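PDB 4XYH: kinetochore protein Mis16 from Schizosaccharomyces japonicus, which probably binds histone H4 as a WD-repeat chaperone and takes part in assembling CENP-A chromatin at the centromere. Local coordinates for residues 123-131 and 159-170; 227-235 and 264-273. One frame throughout, in Å; residues are numbered along the deposited sequence.

Overall arrangement
Mis16 is a WD-repeat beta-propeller, and the two contacts occupy equivalent places in it. In each, the outermost strand of one blade (123-130 in interaction 1, 229-231 in interaction 2) meets the connection between the last two strands of the next blade, which opens with an Asx turn at Asp160 or Asp264. Interaction 1 adds a short parallel strand to the blade edge, whereas interaction 2 relies on side chains and waters. Both lie toward the periphery, their centres about 22 and 23 Å from the chain centre. The two centres are about 34 Å apart and the nearest atoms about 16 Å, so the contacts do not touch.

Interaction 1: 123-131 and 159-170; sequences DIVQKIHHE and FDLNLYREQPIV
Lys127 and Ile128 run parallel to Ile169 and Val170, a short strand pairing at the seam between two blades of the WD-repeat propeller. Strand 123-130 is the outer strand of its blade, next to strand 87-97, while 159-170 belongs to the following blade. Three backbone bonds make the ladder: Lys127 N to Pro168 O at 3.0 Å, Val170 N to Lys127 O at 2.8 Å and His129 N to Val170 O at 2.9 Å.

Just before the ladder, Gln126 reaches into the loop. Its CG lies trans to the backbone N (chi1 -162°) and the chain runs on extended, which brings the buried amide to the loop 164-167. There NE2 gives one hydrogen to Gln167 O at 2.7 Å, nearly straight and in the plane of the amide, and the other to Tyr164 O at 2.6 Å, more bent at 140°. OE1 takes a hydrogen bond from a water that also meets Leu161 O. A leucine here would probably leave the carbonyls of Tyr164 and Gln167 without their shared donor and the loop less firmly fixed to the strand.

Ile128 fills the apolar side. It lies alongside Val170, both side chains pointing the same way, while its CD1 presses on Leu161 CD2 at 3.5 Å, tighter than usual, and touches Tyr164 CE1, the isoleucine and tyrosine side chains crossing nearly at a right angle. Tyr164 itself has Val170 CG1 over one face and its OH bonded to Gln175.

Farther along, Phe159 receives Ile128 CG2 at its CD2 and His129 O at its ring edge. His130, its ND1 hydrogen-bonded to Gly132 O and its NE2 to Thr149, meets this ring rim to rim, with CD2 3.6 Å from Phe159 CZ and the planes 16° apart.

Interaction 2: 227-235 and 264-273; sequences PVSVYHRHT and DTRLPSSSSA
Arg233 and Tyr231 carry most of this contact, lying against the loop 264-273 with Ser269 beside the CD1 edge of the tyrosine. The arginine chain is extended from CG to NE, and this straight run carries the guanidinium across to the loop. One face lies on the peptide between Ser272 and Ala273, with Ser272 C over its centre; the opposite face has Tyr231 CD1 above it, offset toward the rim. NH2 bonds to Ser271 O at 3.1 Å, but the approach is bent (138°) and comes from above the carbonyl plane. A water in the guanidinium plane accepts from NH2 at 2.8 Å and donates to Asp264 O, while NH1 bonds to His263 in the strand leading into the loop.

This is a blade-to-blade seam of the WD-repeat propeller: strand 229-231 forms the outer edge of one blade, paired with 207-211, and the loop joins the last two strands of the next. His234, just after Arg233, bonds to Ser253 and Asp257, the hydrogen-bond network familiar from WD repeats.

Two type I turns, Asp264 to Leu267 and Pro268 to Ser271, shape the loop. Tyr231 reaches between them: OH donates to Leu267 O at 3.1 Å, almost in line with the carbonyl (169°), and sits 3.3 Å from Thr265 CA. The first turn is braced by Asp264, whose OD1 accepts from Arg266 N while Arg266 grips the carboxylate side-on through NE and NH2. At the other end of the ring, Ser269 CB packs 3.7 Å from Tyr231 CD1 and 3.2 Å from Val230 O.

Interaction 1: 123-131 and 159-170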
loop_
_atom_site.group_PDB
_atom_site.type_symbol
_atom_site.label_atom_id
_atom_site.label_comp_id
_atom_site.label_asym_id
_atom_site.label_seq_id
_atom_site.Cartn_x
_atom_site.Cartn_y
_atom_site.Cartn_z
ATOM N N ASP A 123 -4.759 -15.691 12.555
ATOM C CA ASP A 123 -5.481 -15.173 13.706
ATOM C C ASP A 123 -4.861 -13.867 14.245
ATOM O O ASP A 123 -3.684 -13.577 14.024
ATOM C CB ASP A 123 -5.580 -16.255 14.796
ATOM C CG ASP A 123 -4.439 -16.205 15.796
ATOM O OD1 ASP A 123 -3.329 -16.674 15.453
ATOM O OD2 ASP A 123 -4.669 -15.728 16.939
ATOM N N ILE A 124 -5.694 -13.067 14.911
ATOM C CA ILE A 124 -5.288 -11.784 15.476
ATOM C C ILE A 124 -4.671 -11.950 16.852
ATOM O O ILE A 124 -5.357 -12.347 17.787
ATOM C CB ILE A 124 -6.484 -10.823 15.611
ATOM C CG1 ILE A 124 -7.253 -10.713 14.290
ATOM C CG2 ILE A 124 -6.019 -9.470 16.098
ATOM C CD1 ILE A 124 -6.543 -9.925 13.215
ATOM N N VAL A 125 -3.391 -11.622 16.990
ATOM C CA VAL A 125 -2.707 -11.842 18.255
ATOM C C VAL A 125 -2.573 -10.598 19.126
ATOM O O VAL A 125 -2.304 -10.708 20.318
ATOM C CB VAL A 125 -1.315 -12.426 18.013
ATOM C CG1 VAL A 125 -1.455 -13.762 17.307
ATOM C CG2 VAL A 125 -0.468 -11.462 17.190
ATOM N N GLN A 126 -2.750 -9.414 18.549
ATOM C CA GLN A 126 -2.692 -8.192 19.349
ATOM C C GLN A 126 -3.559 -7.093 18.746
ATOM O O GLN A 126 -3.578 -6.884 17.523
ATOM C CB GLN A 126 -1.248 -7.702 19.507
ATOM C CG GLN A 126 -1.098 -6.724 20.653
ATOM C CD GLN A 126 0.351 -6.372 20.983
ATOM O OE1 GLN A 126 1.083 -5.851 20.144
ATOM N NE2 GLN A 126 0.763 -6.644 22.219
ATOM N N LYS A 127 -4.294 -6.405 19.611
ATOM C CA LYS A 127 -5.139 -5.300 19.188
ATOM C C LYS A 127 -4.810 -4.123 20.065
ATOM O O LYS A 127 -4.786 -4.245 21.296
ATOM C CB LYS A 127 -6.626 -5.651 19.291
ATOM C CG LYS A 127 -6.969 -6.948 18.585
ATOM C CD LYS A 127 -8.433 -7.048 18.206
ATOM C CE LYS A 127 -9.296 -7.321 19.407
ATOM N NZ LYS A 127 -10.743 -7.134 19.060
ATOM N N ILE A 128 -4.542 -2.987 19.443
ATOM C CA ILE A 128 -4.192 -1.802 20.201
ATOM C C ILE A 128 -5.192 -0.701 19.908
ATOM O O ILE A 128 -5.478 -0.433 18.746
ATOM C CB ILE A 128 -2.769 -1.317 19.866
ATOM C CG1 ILE A 128 -1.776 -2.481 19.969
ATOM C CG2 ILE A 128 -2.395 -0.145 20.764
ATOM C CD1 ILE A 128 -0.576 -2.361 19.053
ATOM N N HIS A 129 -5.710 -0.056 20.954
ATOM C CA HIS A 129 -6.651 1.054 20.766
ATOM C C HIS A 129 -6.082 2.110 19.826
ATOM O O HIS A 129 -4.932 2.543 19.972
ATOM C CB HIS A 129 -7.038 1.694 22.103
ATOM C CG HIS A 129 -7.980 0.855 22.913
ATOM N ND1 HIS A 129 -8.844 1.386 23.846
ATOM C CD2 HIS A 129 -8.201 -0.483 22.915
ATOM C CE1 HIS A 129 -9.563 0.412 24.379
ATOM N NE2 HIS A 129 -9.188 -0.731 23.835
ATOM N N HIS A 130 -6.916 2.497 18.863
ATOM C CA HIS A 130 -6.583 3.462 17.824
ATOM C C HIS A 130 -7.715 4.487 17.666
ATOM O O HIS A 130 -8.893 4.122 17.688
ATOM C CB HIS A 130 -6.330 2.731 16.499
ATOM C CG HIS A 130 -5.820 3.619 15.406
ATOM N ND1 HIS A 130 -6.666 4.341 14.584
ATOM C CD2 HIS A 130 -4.561 3.899 14.997
ATOM C CE1 HIS A 130 -5.940 5.026 13.718
ATOM N NE2 HIS A 130 -4.660 4.783 13.943
ATOM N N GLU A 131 -7.354 5.759 17.519
ATOM C CA GLU A 131 -8.332 6.843 17.326
ATOM C C GLU A 131 -8.764 7.006 15.869
ATOM O O GLU A 131 -7.986 7.429 15.019
ATOM C CB GLU A 131 -7.775 8.183 17.823
ATOM C CG GLU A 131 -7.392 8.184 19.286
ATOM C CD GLU A 131 -7.209 9.590 19.860
ATOM O OE1 GLU A 131 -6.941 10.553 19.097
ATOM O OE2 GLU A 131 -7.335 9.728 21.097
ATOM N N PHE A 159 3.186 4.182 17.546
ATOM C CA PHE A 159 3.049 3.095 18.510
ATOM C C PHE A 159 4.396 2.410 18.664
ATOM O O PHE A 159 5.072 2.164 17.669
ATOM C CB PHE A 159 2.005 2.071 18.051
ATOM C CG PHE A 159 0.620 2.633 17.857
ATOM C CD1 PHE A 159 0.308 3.380 16.724
ATOM C CD2 PHE A 159 -0.388 2.383 18.788
ATOM C CE1 PHE A 159 -0.977 3.877 16.534
ATOM C CE2 PHE A 159 -1.670 2.880 18.599
ATOM C CZ PHE A 159 -1.963 3.624 17.464
ATOM N N ASP A 160 4.798 2.110 19.897
ATOM C CA ASP A 160 6.012 1.326 20.137
ATOM C C ASP A 160 5.634 -0.057 20.690
ATOM O O ASP A 160 5.305 -0.167 21.872
ATOM C CB ASP A 160 6.932 2.075 21.113
ATOM C CG ASP A 160 8.255 1.360 21.351
ATOM O OD1 ASP A 160 8.452 0.208 20.888
ATOM O OD2 ASP A 160 9.118 1.961 22.013
ATOM N N LEU A 161 5.668 -1.091 19.844
ATOM C CA LEU A 161 5.143 -2.408 20.218
ATOM C C LEU A 161 5.956 -3.047 21.345
ATOM O O LEU A 161 5.480 -3.918 22.072
ATOM C CB LEU A 161 5.100 -3.345 19.004
ATOM C CG LEU A 161 4.195 -2.897 17.835
ATOM C CD1 LEU A 161 4.054 -3.954 16.718
ATOM C CD2 LEU A 161 2.848 -2.459 18.341
ATOM N N ASN A 162 7.185 -2.584 21.492
ATOM C CA ASN A 162 8.080 -3.089 22.512
ATOM C C ASN A 162 7.655 -2.781 23.949
ATOM O O ASN A 162 8.183 -3.363 24.890
ATOM C CB ASN A 162 9.492 -2.537 22.260
ATOM C CG ASN A 162 10.515 -3.168 23.159
ATOM O OD1 ASN A 162 10.611 -4.395 23.241
ATOM N ND2 ASN A 162 11.280 -2.336 23.858
ATOM N N LEU A 163 6.738 -1.841 24.119
ATOM C CA LEU A 163 6.266 -1.465 25.450
ATOM C C LEU A 163 5.144 -2.385 25.928
ATOM O O LEU A 163 4.672 -2.252 27.039
ATOM C CB LEU A 163 5.761 -0.015 25.465
ATOM C CG LEU A 163 6.738 1.108 25.091
ATOM C CD1 LEU A 163 6.032 2.468 25.142
ATOM C CD2 LEU A 163 7.908 1.087 26.054
ATOM N N TYR A 164 4.692 -3.295 25.076
ATOM C CA TYR A 164 3.580 -4.167 25.420
ATOM C C TYR A 164 3.559 -5.417 24.548
ATOM O O TYR A 164 2.597 -5.670 23.826
ATOM C CB TYR A 164 2.242 -3.408 25.325
ATOM C CG TYR A 164 2.139 -2.340 24.241
ATOM C CD1 TYR A 164 1.892 -2.681 22.919
ATOM C CD2 TYR A 164 2.266 -0.988 24.555
ATOM C CE1 TYR A 164 1.793 -1.712 21.938
ATOM C CE2 TYR A 164 2.161 -0.006 23.589
ATOM C CZ TYR A 164 1.926 -0.375 22.279
ATOM O OH TYR A 164 1.818 0.579 21.300
ATOM N N ARG A 165 4.637 -6.188 24.634
ATOM C CA ARG A 165 4.771 -7.441 23.898
ATOM C C ARG A 165 3.738 -8.497 24.208
ATOM O O ARG A 165 3.335 -9.237 23.328
ATOM C CB ARG A 165 6.143 -8.058 24.156
ATOM C CG ARG A 165 7.287 -7.194 23.699
ATOM C CD ARG A 165 8.125 -7.898 22.659
ATOM N NE ARG A 165 9.219 -7.029 22.243
ATOM C CZ ARG A 165 9.328 -6.474 21.043
ATOM N NH1 ARG A 165 8.419 -6.714 20.105
ATOM N NH2 ARG A 165 10.356 -5.687 20.777
ATOM N N GLU A 166 3.317 -8.592 25.458
ATOM C CA GLU A 166 2.531 -9.748 25.858
ATOM C C GLU A 166 1.036 -9.499 25.876
ATOM O O GLU A 166 0.253 -10.437 25.746
ATOM C CB GLU A 166 3.014 -10.237 27.230
ATOM C CG GLU A 166 4.539 -10.426 27.331
ATOM C CD GLU A 166 5.077 -11.420 26.307
ATOM O OE1 GLU A 166 4.316 -12.312 25.851
ATOM O OE2 GLU A 166 6.267 -11.297 25.939
ATOM N N GLN A 167 0.642 -8.237 26.016
ATOM C CA GLN A 167 -0.772 -7.887 26.113
ATOM C C GLN A 167 -1.543 -8.195 24.818
ATOM O O GLN A 167 -1.213 -7.663 23.754
ATOM C CB GLN A 167 -0.928 -6.405 26.458
ATOM C CG GLN A 167 -0.462 -5.983 27.838
ATOM C CD GLN A 167 1.027 -5.720 27.924
ATOM O OE1 GLN A 167 1.804 -6.097 27.040
ATOM N NE2 GLN A 167 1.438 -5.066 29.008
ATOM N N PRO A 168 -2.573 -9.056 24.901
ATOM C CA PRO A 168 -3.421 -9.340 23.733
ATOM C C PRO A 168 -4.210 -8.101 23.309
ATOM O O PRO A 168 -4.530 -7.949 22.132
ATOM C CB PRO A 168 -4.386 -10.435 24.218
ATOM C CG PRO A 168 -3.953 -10.806 25.568
ATOM C CD PRO A 168 -3.041 -9.743 26.109
ATOM N N ILE A 169 -4.538 -7.246 24.273
ATOM C CA ILE A 169 -5.276 -6.017 24.004
ATOM C C ILE A 169 -4.604 -4.878 24.747
ATOM O O ILE A 169 -4.332 -4.976 25.940
ATOM C CB ILE A 169 -6.758 -6.122 24.418
ATOM C CG1 ILE A 169 -7.438 -7.270 23.660
ATOM C CG2 ILE A 169 -7.496 -4.807 24.143
ATOM C CD1 ILE A 169 -8.957 -7.275 23.764
ATOM N N VAL A 170 -4.314 -3.810 24.020
ATOM C CA VAL A 170 -3.577 -2.676 24.552
ATOM C C VAL A 170 -4.468 -1.422 24.626
ATOM O O VAL A 170 -4.680 -0.727 23.618
ATOM C CB VAL A 170 -2.350 -2.402 23.687
ATOM C CG1 VAL A 170 -1.559 -1.179 24.216
ATOM C CG2 VAL A 170 -1.482 -3.656 23.620
HETATM O O HOH W 1 3.596 -6.100 20.683
#

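Interaction 2: 227-235 and 264-273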
loop_
_atom_site.group_PDB
_atom_site.type_symbol
_atom_site.label_atom_id
_atom_site.label_comp_id
_atom_site.label_asym_id
_atom_site.label_seq_id
_atom_site.Cartn_x
_atom_site.Cartn_y
_atom_site.Cartn_z
ATOM N N PRO A 227 5.304 19.097 12.943
ATOM C CA PRO A 227 6.129 18.706 11.796
ATOM C C PRO A 227 7.421 19.495 11.714
ATOM O O PRO A 227 7.497 20.600 12.211
ATOM C CB PRO A 227 5.238 18.997 10.591
ATOM C CG PRO A 227 4.149 19.917 11.099
ATOM C CD PRO A 227 3.978 19.616 12.551
ATOM N N VAL A 228 8.429 18.895 11.100
ATOM C CA VAL A 228 9.677 19.562 10.772
ATOM C C VAL A 228 9.516 20.438 9.514
ATOM O O VAL A 228 10.072 21.530 9.435
ATOM C CB VAL A 228 10.792 18.509 10.588
ATOM C CG1 VAL A 228 11.880 19.003 9.681
ATOM C CG2 VAL A 228 11.335 18.082 11.954
ATOM N N SER A 229 8.738 19.965 8.542
ATOM C CA SER A 229 8.409 20.765 7.362
ATOM C C SER A 229 6.960 20.523 6.960
ATOM O O SER A 229 6.413 19.436 7.190
ATOM C CB SER A 229 9.319 20.425 6.179
ATOM O OG SER A 229 10.652 20.253 6.598
ATOM N N VAL A 230 6.317 21.524 6.374
ATOM C CA VAL A 230 5.058 21.234 5.705
ATOM C C VAL A 230 5.037 21.934 4.350
ATOM O O VAL A 230 5.406 23.104 4.218
ATOM C CB VAL A 230 3.816 21.581 6.601
ATOM C CG1 VAL A 230 4.229 22.156 7.950
ATOM C CG2 VAL A 230 2.843 22.446 5.907
ATOM N N TYR A 231 4.688 21.161 3.329
ATOM C CA TYR A 231 4.702 21.634 1.956
ATOM C C TYR A 231 3.289 21.780 1.422
ATOM O O TYR A 231 2.439 20.899 1.611
ATOM C CB TYR A 231 5.493 20.677 1.063
ATOM C CG TYR A 231 6.927 20.465 1.485
ATOM C CD1 TYR A 231 7.807 21.530 1.596
ATOM C CD2 TYR A 231 7.409 19.187 1.747
ATOM C CE1 TYR A 231 9.127 21.330 1.980
ATOM C CE2 TYR A 231 8.709 18.979 2.131
ATOM C CZ TYR A 231 9.569 20.050 2.249
ATOM O OH TYR A 231 10.882 19.833 2.629
ATOM N N HIS A 232 3.038 22.904 0.765
ATOM C CA HIS A 232 1.774 23.117 0.089
ATOM C C HIS A 232 1.992 23.210 -1.422
ATOM O O HIS A 232 2.146 24.294 -1.969
ATOM C CB HIS A 232 1.102 24.371 0.621
ATOM C CG HIS A 232 0.772 24.293 2.073
ATOM N ND1 HIS A 232 1.596 24.796 3.055
ATOM C CD2 HIS A 232 -0.286 23.729 2.719
ATOM C CE1 HIS A 232 1.058 24.569 4.242
ATOM N NE2 HIS A 232 -0.080 23.916 4.059
ATOM N N ARG A 233 2.004 22.062 -2.092
ATOM C CA ARG A 233 2.379 21.996 -3.500
ATOM C C ARG A 233 1.333 21.268 -4.337
ATOM O O ARG A 233 1.515 21.050 -5.527
ATOM C CB ARG A 233 3.738 21.320 -3.635
ATOM C CG ARG A 233 4.820 22.033 -2.830
ATOM C CD ARG A 233 6.204 21.456 -3.063
ATOM N NE ARG A 233 7.227 22.277 -2.424
ATOM C CZ ARG A 233 8.395 21.819 -1.989
ATOM N NH1 ARG A 233 8.704 20.536 -2.123
ATOM N NH2 ARG A 233 9.256 22.647 -1.418
ATOM N N HIS A 234 0.236 20.886 -3.709
ATOM C CA HIS A 234 -0.828 20.219 -4.439
ATOM C C HIS A 234 -2.117 21.021 -4.323
ATOM O O HIS A 234 -2.291 21.796 -3.388
ATOM C CB HIS A 234 -1.025 18.791 -3.928
ATOM C CG HIS A 234 0.022 17.827 -4.403
ATOM N ND1 HIS A 234 0.063 17.353 -5.698
ATOM C CD2 HIS A 234 1.056 17.240 -3.754
ATOM C CE1 HIS A 234 1.080 16.516 -5.824
ATOM N NE2 HIS A 234 1.701 16.430 -4.662
ATOM N N THR A 235 -3.019 20.833 -5.276
ATOM C CA THR A 235 -4.239 21.626 -5.307
ATOM C C THR A 235 -5.457 20.746 -5.022
ATOM O O THR A 235 -6.599 21.202 -5.081
ATOM C CB THR A 235 -4.394 22.353 -6.657
ATOM O OG1 THR A 235 -4.437 21.391 -7.713
ATOM C CG2 THR A 235 -3.200 23.286 -6.904
ATOM N N ASP A 264 12.586 17.722 -2.581
ATOM C CA ASP A 264 13.852 17.663 -1.851
ATOM C C ASP A 264 13.626 18.146 -0.418
ATOM O O ASP A 264 13.476 19.352 -0.183
ATOM C CB ASP A 264 14.914 18.522 -2.549
ATOM C CG ASP A 264 16.297 18.416 -1.897
ATOM O OD1 ASP A 264 16.399 17.932 -0.750
ATOM O OD2 ASP A 264 17.292 18.833 -2.535
ATOM N N THR A 265 13.623 17.220 0.540
ATOM C CA THR A 265 13.225 17.567 1.909
ATOM C C THR A 265 14.274 18.390 2.661
ATOM O O THR A 265 14.034 18.821 3.792
ATOM C CB THR A 265 12.887 16.309 2.748
ATOM O OG1 THR A 265 14.021 15.429 2.805
ATOM C CG2 THR A 265 11.710 15.581 2.142
ATOM N N ARG A 266 15.421 18.626 2.026
ATOM C CA ARG A 266 16.445 19.489 2.607
ATOM C C ARG A 266 16.115 20.973 2.405
ATOM O O ARG A 266 16.655 21.838 3.084
ATOM C CB ARG A 266 17.813 19.158 2.009
ATOM C CG ARG A 266 18.386 17.835 2.499
ATOM C CD ARG A 266 19.510 17.351 1.601
ATOM N NE ARG A 266 19.161 17.524 0.196
ATOM C CZ ARG A 266 19.825 16.979 -0.820
ATOM N NH1 ARG A 266 20.878 16.212 -0.592
ATOM N NH2 ARG A 266 19.424 17.198 -2.068
ATOM N N LEU A 267 15.218 21.258 1.473
ATOM C CA LEU A 267 14.868 22.633 1.138
ATOM C C LEU A 267 13.643 23.069 1.932
ATOM O O LEU A 267 12.776 22.253 2.243
ATOM C CB LEU A 267 14.612 22.765 -0.366
ATOM C CG LEU A 267 15.821 23.008 -1.276
ATOM C CD1 LEU A 267 17.064 22.294 -0.786
ATOM C CD2 LEU A 267 15.512 22.594 -2.704
ATOM N N PRO A 268 13.566 24.358 2.283
ATOM C CA PRO A 268 12.394 24.844 3.026
ATOM C C PRO A 268 11.153 24.889 2.129
ATOM O O PRO A 268 11.279 24.640 0.927
ATOM C CB PRO A 268 12.825 26.247 3.469
ATOM C CG PRO A 268 13.786 26.679 2.406
ATOM C CD PRO A 268 14.535 25.433 2.003
ATOM N N SER A 269 9.986 25.209 2.680
ATOM C CA SER A 269 8.745 25.146 1.897
ATOM C C SER A 269 8.555 26.338 0.967
ATOM O O SER A 269 7.680 26.333 0.102
ATOM C CB SER A 269 7.536 25.032 2.821
ATOM O OG SER A 269 7.556 26.053 3.799
ATOM N N SER A 270 9.360 27.370 1.162
ATOM C CA SER A 270 9.352 28.506 0.256
ATOM C C SER A 270 9.857 28.050 -1.116
ATOM O O SER A 270 9.473 28.602 -2.151
ATOM C CB SER A 270 10.211 29.648 0.815
ATOM O OG SER A 270 11.502 29.181 1.192
ATOM N N SER A 271 10.705 27.023 -1.113
ATOM C CA SER A 271 11.230 26.456 -2.348
ATOM C C SER A 271 10.130 25.762 -3.129
ATOM O O SER A 271 9.031 25.537 -2.623
ATOM C CB SER A 271 12.363 25.465 -2.061
ATOM O OG SER A 271 13.437 26.089 -1.369
ATOM N N SER A 272 10.436 25.429 -4.373
ATOM C CA SER A 272 9.505 24.730 -5.228
ATOM C C SER A 272 9.783 23.232 -5.204
ATOM O O SER A 272 10.835 22.793 -4.728
ATOM C CB SER A 272 9.601 25.266 -6.656
ATOM O OG SER A 272 9.261 26.643 -6.697
ATOM N N ALA A 273 8.833 22.447 -5.704
ATOM C CA ALA A 273 9.096 21.043 -5.985
ATOM C C ALA A 273 10.295 20.961 -6.923
ATOM O O ALA A 273 10.396 21.758 -7.853
ATOM C CB ALA A 273 7.878 20.382 -6.611
HETATM O O HOH W 2 12.143 18.259 5.891
HETATM O O HOH W 3 7.847 24.115 6.562
HETATM O O HOH W 4 11.375 20.783 -1.070
#